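PDB 3ZLE: apical membrane antigen 1-like protein, soluble form from Toxoplasma gondii, which may play a role in host cell invasion by the parasite, as a member of the AMA1 family of apicomplexan surface proteins. Local coordinates for residues T11-A14 against F15-M19. Sequence-based numbering, arbitrary orientation.
Sequences TTTA and FADFM
Ala-16, Asp-17 and Phe-18 each give a backbone N-H to the carbonyl four residues back, on Thr-12, Thr-13 and Ala-14. Ala-16 N is 2.9 Å from Thr-12 O. Phe-18 N is 3.2 Å from Ala-14 O. Thr-12 stands at the N-cap, but its hydroxyl does not cap the helix. Thr-12 OG1 instead gives a weak hydrogen bond to Thr-11 O, at 3.1 Å. The threonine methyl lies over one face of the Phe-15 ring, offset toward the rim, with Thr-12 CG2 3.8 Å from the ring centroid, 16° off the normal. This is a CH-pi contact. Thr-12 CB is 3.2 Å from Phe-15 CD2, a tight approach. The segment is the N-terminal end of helix 13-20, a short surface helix of the AMA1 ectoplasmic region, with the residues that lead into it. Phe-15 is buried. Its CG is anti to the carbonyl carbon (chi1 -57°), which swings the ring back toward the start of the helix, against Thr-12. The ring also packs on Pro-348 and meets Phe-377 edge-to-face. Thr-11 CG2 sits near the ring plane, 4.4 Å from Phe-15 CD2. Away from this ring, Thr-13 and Asp-17 lie side by side and point the same way. The methyl Thr-13 CG2 meets Asp-17 OD2 at 3.5 Å. The helix dipole would probably favour the negative charge of Asp-17 here. The Phe-18 side chain leads away from residues 11-14, packs on Trp-9 and Leu-347, and meets the Phe-22 ring.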
loop_
_atom_site.group_PDB
_atom_site.type_symbol
_atom_site.label_atom_id
_atom_site.label_comp_id
_atom_site.label_asym_id
_atom_site.label_seq_id
_atom_site.Cartn_x
_atom_site.Cartn_y
_atom_site.Cartn_z
ATOM N N THR A 11 -18.783 18.926 1.674
ATOM C CA THR A 11 -19.536 20.120 1.308
ATOM C C THR A 11 -19.360 20.463 -0.157
ATOM O O THR A 11 -19.995 21.378 -0.679
ATOM C CB THR A 11 -19.082 21.320 2.150
ATOM O OG1 THR A 11 -20.104 21.652 3.095
ATOM C CG2 THR A 11 -18.753 22.529 1.281
ATOM N N THR A 12 -18.503 19.715 -0.821
ATOM C CA THR A 12 -18.037 20.095 -2.127
ATOM C C THR A 12 -17.578 18.825 -2.791
ATOM O O THR A 12 -17.054 17.941 -2.130
ATOM C CB THR A 12 -16.861 21.084 -2.013
ATOM O OG1 THR A 12 -17.372 22.423 -1.980
ATOM C CG2 THR A 12 -15.882 20.931 -3.173
ATOM N N THR A 13 -17.805 18.720 -4.086
ATOM C CA THR A 13 -17.430 17.534 -4.802
ATOM C C THR A 13 -15.960 17.298 -4.742
ATOM O O THR A 13 -15.517 16.160 -4.659
ATOM C CB THR A 13 -17.869 17.598 -6.279
ATOM O OG1 THR A 13 -19.288 17.536 -6.326
ATOM C CG2 THR A 13 -17.324 16.432 -7.035
ATOM N N ALA A 14 -15.187 18.365 -4.883
ATOM C CA ALA A 14 -13.746 18.218 -4.850
ATOM C C ALA A 14 -13.253 17.843 -3.440
ATOM O O ALA A 14 -12.315 17.085 -3.304
ATOM C CB ALA A 14 -13.047 19.483 -5.372
ATOM N N PHE A 15 -13.859 18.393 -2.392
ATOM C CA PHE A 15 -13.378 18.066 -1.026
ATOM C C PHE A 15 -13.754 16.617 -0.699
ATOM O O PHE A 15 -12.962 15.856 -0.145
ATOM C CB PHE A 15 -13.953 19.023 0.043
ATOM C CG PHE A 15 -13.664 20.484 -0.200
ATOM C CD1 PHE A 15 -12.516 20.897 -0.852
ATOM C CD2 PHE A 15 -14.584 21.462 0.208
ATOM C CE1 PHE A 15 -12.306 22.251 -1.127
ATOM C CE2 PHE A 15 -14.316 22.829 0.027
ATOM C CZ PHE A 15 -13.180 23.219 -0.656
ATOM N N ALA A 16 -14.927 16.210 -1.168
ATOM C CA ALA A 16 -15.480 14.911 -0.816
ATOM C C ALA A 16 -14.730 13.847 -1.577
ATOM O O ALA A 16 -14.297 12.843 -1.004
ATOM C CB ALA A 16 -17.000 14.880 -1.114
ATOM N N ASP A 17 -14.334 14.182 -2.788
ATOM C CA ASP A 17 -13.517 13.244 -3.591
ATOM C C ASP A 17 -12.159 13.089 -3.038
ATOM O O ASP A 17 -11.533 12.052 -3.158
ATOM C CB ASP A 17 -13.420 13.731 -5.051
ATOM C CG ASP A 17 -14.685 13.519 -5.812
ATOM O OD1 ASP A 17 -15.657 12.972 -5.218
ATOM O OD2 ASP A 17 -14.768 13.992 -6.971
ATOM N N PHE A 18 -11.655 14.141 -2.389
ATOM C CA PHE A 18 -10.358 14.023 -1.808
ATOM C C PHE A 18 -10.407 13.184 -0.538
ATOM O O PHE A 18 -9.612 12.262 -0.348
ATOM C CB PHE A 18 -9.787 15.411 -1.547
ATOM C CG PHE A 18 -8.334 15.405 -1.179
ATOM C CD1 PHE A 18 -7.347 15.344 -2.163
ATOM C CD2 PHE A 18 -7.945 15.475 0.155
ATOM C CE1 PHE A 18 -5.991 15.385 -1.807
ATOM C CE2 PHE A 18 -6.613 15.563 0.512
ATOM C CZ PHE A 18 -5.630 15.556 -0.485
ATOM N N MET A 19 -11.407 13.444 0.305
ATOM C CA MET A 19 -11.540 12.683 1.567
ATOM C C MET A 19 -11.831 11.202 1.286
ATOM O O MET A 19 -11.307 10.309 1.948
ATOM C CB MET A 19 -12.669 13.307 2.426
ATOM C CG MET A 19 -12.497 13.165 3.929
ATOM S SD MET A 19 -10.953 13.859 4.576
ATOM C CE MET A 19 -10.197 12.349 5.176
#